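Local coordinates for Epf (Streptococcus pyogenes, PDB 4ES8), which acts as a cell-surface adhesin, attaching the bacterium to cells through an N-terminal domain that contains a carbohydrate-binding module, at residues A48-V53 and S144-D149. Residues are numbered along the deposited sequence; the frame is centred on the assembly and turned at random.
Sequences ATDSYV and SFKISD
Two short antiparallel strands, 51-53 and 144-146, meet in one of the two large antiparallel sheets of the N-terminal part, with Tyr-52 and Phe-145 as their hydrogen-bonded pair. Tyr-52 N reaches Phe-145 O at 2.8 Å, almost in line with the C=O bond, and Phe-145 N returns a bond to Tyr-52 O. Both rings turn inward onto strands 97-105 and 186-194, where flat aromatic rings suit a buried face. They lie nearly parallel, planes 8° apart, but slid so far that they barely overlap: Tyr-52 CB sits over the Phe-145 face, 3.9 Å from its centroid, a CH-pi contact. Phe-145 CG stands between its own backbone N and carbonyl carbon (chi1 76°), which brings the rim of the ring, at CE1 and CZ, against CB and CG of Tyr-52. Ile-147 extends this apolar layer, its CG1 3.7 Å from Tyr-52 CE1, while a hydrogen bond to Ser-98 OG satisfies the tyrosine hydroxyl.

Beyond the paired strands, the chain 147-149 turns into a 3-10 segment, and Asp-50 binds it. Its backbone O accepts from Ile-147 N; its carboxylate takes two bonds from Ser-148 on syn lone pairs, OD1 from the backbone N at 2.9 Å and OD2 from OG at 2.6 Å. This two-point grip fixes the carboxylate's rotation; aspartate offers two acceptors on a short stem. Lys-146, on the exposed face with Ser-51, keeps its long charged chain in solvent, NZ in a long salt bridge of 3.9 Å with Asp-50 OD2; a water joins the two, weakly at the lysine. Such an antiparallel ladder is consistent with the beta-sandwich of a carbohydrate-binding module.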
ATOM      1  N   ALA A  48      -0.843   9.598  26.005  1.00  8.36           N
ATOM      2  CA  ALA A  48      -1.054   8.518  25.031  1.00  8.52           C
ATOM      3  C   ALA A  48      -2.561   8.413  24.668  1.00 10.63           C
ATOM      4  O   ALA A  48      -3.247   7.425  24.969  1.00 10.47           O
ATOM      5  CB  ALA A  48      -0.502   7.191  25.552  1.00  9.68           C
ATOM      6  N   THR A  49      -3.075   9.493  24.056  1.00  7.31           N
ATOM      7  CA  THR A  49      -4.471   9.536  23.634  1.00  8.29           C
ATOM      8  C   THR A  49      -4.561   9.071  22.153  1.00 11.22           C
ATOM      9  O   THR A  49      -3.579   8.631  21.555  1.00 10.91           O
ATOM     10  CB  THR A  49      -5.034  10.963  23.821  1.00 11.53           C
ATOM     11  OG1 THR A  49      -4.423  11.824  22.854  1.00  9.51           O
ATOM     12  CG2 THR A  49      -4.810  11.533  25.263  1.00  9.70           C
ATOM     13  N   ASP A  50      -5.731   9.218  21.561  1.00  9.21           N
ATOM     14  CA  ASP A  50      -5.879   8.868  20.151  1.00  8.28           C
ATOM     15  C   ASP A  50      -5.207   9.927  19.247  1.00 10.34           C
ATOM     16  O   ASP A  50      -4.893   9.622  18.104  1.00 10.01           O
ATOM     17  CB  ASP A  50      -7.397   8.824  19.852  1.00 10.25           C
ATOM     18  CG  ASP A  50      -7.797   8.417  18.454  1.00 12.45           C
ATOM     19  OD1 ASP A  50      -7.213   7.451  17.930  1.00 11.79           O
ATOM     20  OD2 ASP A  50      -8.728   9.039  17.899  1.00 15.69           O
ATOM     21  N   SER A  51      -4.993  11.163  19.772  1.00  8.69           N
ATOM     22  CA  SER A  51      -4.520  12.299  18.992  0.50  7.70           C
ATOM     23  C   SER A  51      -3.038  12.591  19.133  1.00  8.63           C
ATOM     24  O   SER A  51      -2.502  12.645  20.248  1.00  9.81           O
ATOM     25  CB  SER A  51      -5.309  13.542  19.376  0.50 10.27           C
ATOM     26  OG  SER A  51      -6.681  13.324  19.112  0.50  8.29           O
ATOM     27  N   TYR A  52      -2.396  12.827  17.981  1.00  6.76           N
ATOM     28  CA  TYR A  52      -0.958  13.096  17.905  1.00  5.79           C
ATOM     29  C   TYR A  52      -0.679  14.397  17.182  1.00  8.53           C
ATOM     30  O   TYR A  52      -1.324  14.713  16.180  1.00  8.60           O
ATOM     31  CB  TYR A  52      -0.267  11.963  17.108  1.00  6.59           C
ATOM     32  CG  TYR A  52      -0.134  10.676  17.890  1.00  6.27           C
ATOM     33  CD1 TYR A  52      -1.233   9.846  18.096  1.00  7.82           C
ATOM     34  CD2 TYR A  52       1.084  10.304  18.447  1.00  6.54           C
ATOM     35  CE1 TYR A  52      -1.122   8.665  18.837  1.00  7.66           C
ATOM     36  CE2 TYR A  52       1.212   9.128  19.181  1.00  6.16           C
ATOM     37  CZ  TYR A  52       0.100   8.324  19.398  1.00  6.97           C
ATOM     38  OH  TYR A  52       0.217   7.152  20.116  1.00  7.39           O
ATOM     39  N   VAL A  53       0.354  15.105  17.649  1.00  7.32           N
ATOM     40  CA  VAL A  53       0.822  16.322  17.015  1.00  6.02           C
ATOM     41  C   VAL A  53       2.311  16.189  16.692  1.00  9.26           C
ATOM     42  O   VAL A  53       2.971  15.264  17.165  1.00  8.16           O
ATOM     43  CB  VAL A  53       0.567  17.582  17.874  1.00  7.99           C
ATOM     44  CG1 VAL A  53      -0.916  17.747  18.195  1.00  8.34           C
ATOM     45  CG2 VAL A  53       1.425  17.558  19.142  1.00  8.60           C
ATOM     46  N   SER A 144      -0.667  16.428  11.808  1.00  7.12           N
ATOM     47  CA  SER A 144      -1.267  15.770  12.963  0.50  5.94           C
ATOM     48  C   SER A 144      -2.055  14.581  12.491  1.00 10.82           C
ATOM     49  O   SER A 144      -2.308  14.451  11.280  1.00 11.46           O
ATOM     50  CB  SER A 144      -2.179  16.746  13.701  0.50  7.79           C
ATOM     51  OG  SER A 144      -3.256  17.104  12.848  0.50  6.01           O
ATOM     52  N   PHE A 145      -2.415  13.695  13.418  1.00  7.87           N
ATOM     53  CA  PHE A 145      -3.235  12.550  13.056  1.00  7.77           C
ATOM     54  C   PHE A 145      -3.846  11.934  14.290  1.00  9.90           C
ATOM     55  O   PHE A 145      -3.406  12.221  15.417  1.00  9.78           O
ATOM     56  CB  PHE A 145      -2.436  11.446  12.291  1.00  9.54           C
ATOM     57  CG  PHE A 145      -1.529  10.580  13.133  1.00  8.92           C
ATOM     58  CD1 PHE A 145      -0.222  10.984  13.429  1.00  9.48           C
ATOM     59  CD2 PHE A 145      -1.951   9.331  13.585  1.00  9.00           C
ATOM     60  CE1 PHE A 145       0.613  10.185  14.219  1.00 10.67           C
ATOM     61  CE2 PHE A 145      -1.112   8.529  14.377  1.00 10.44           C
ATOM     62  CZ  PHE A 145       0.174   8.961  14.685  1.00  8.84           C
ATOM     63  N   LYS A 146      -4.852  11.073  14.046  1.00  9.68           N
ATOM     64  CA  LYS A 146      -5.520  10.281  15.081  0.50  9.06           C
ATOM     65  C   LYS A 146      -5.362   8.821  14.729  1.00 11.46           C
ATOM     66  O   LYS A 146      -5.492   8.476  13.561  1.00 10.00           O
ATOM     67  CB  LYS A 146      -7.012  10.624  15.205  0.50 11.74           C
ATOM     68  CG  LYS A 146      -7.323  12.009  15.777  0.50 19.29           C
ATOM     69  CD  LYS A 146      -8.710  12.025  16.436  0.50 26.61           C
ATOM     70  CE  LYS A 146      -9.871  11.999  15.468  0.50 41.12           C
ATOM     71  NZ  LYS A 146     -11.117  11.511  16.119  0.50 50.20           N
ATOM     72  N   ILE A 147      -5.066   7.957  15.713  1.00  8.23           N
ATOM     73  CA  ILE A 147      -4.911   6.530  15.395  1.00  7.29           C
ATOM     74  C   ILE A 147      -6.184   6.034  14.697  1.00 10.61           C
ATOM     75  O   ILE A 147      -6.106   5.303  13.703  1.00 10.62           O
ATOM     76  CB  ILE A 147      -4.646   5.726  16.679  1.00  9.61           C
ATOM     77  CG1 ILE A 147      -3.315   6.132  17.322  1.00 10.01           C
ATOM     78  CG2 ILE A 147      -4.682   4.208  16.393  1.00 11.77           C
ATOM     79  CD1 ILE A 147      -3.052   5.433  18.703  1.00  9.75           C
ATOM     80  N   SER A 148      -7.339   6.459  15.232  1.00 10.87           N
ATOM     81  CA  SER A 148      -8.666   6.040  14.757  1.00 12.08           C
ATOM     82  C   SER A 148      -8.968   6.504  13.312  1.00 16.71           C
ATOM     83  O   SER A 148      -9.967   6.046  12.750  1.00 19.16           O
ATOM     84  CB  SER A 148      -9.745   6.549  15.711  1.00 14.25           C
ATOM     85  OG  SER A 148      -9.772   7.962  15.722  1.00 17.33           O
ATOM     86  N   ASP A 149      -8.105   7.343  12.684  1.00 12.14           N
ATOM     87  CA  ASP A 149      -8.293   7.739  11.271  1.00 11.40           C
ATOM     88  C   ASP A 149      -7.925   6.570  10.320  1.00 11.85           C
ATOM     89  O   ASP A 149      -8.148   6.680   9.117  1.00 11.98           O
ATOM     90  CB  ASP A 149      -7.428   8.963  10.887  1.00 14.29           C
ATOM     91  CG  ASP A 149      -7.712  10.295  11.582  1.00 18.01           C
ATOM     92  OD1 ASP A 149      -8.874  10.506  12.016  1.00 18.86           O
ATOM     93  OD2 ASP A 149      -6.781  11.149  11.641  1.00 16.33           O
TER
HETATM   94  O   HOH W   1     -10.853  10.045  19.117  1.00 35.75           O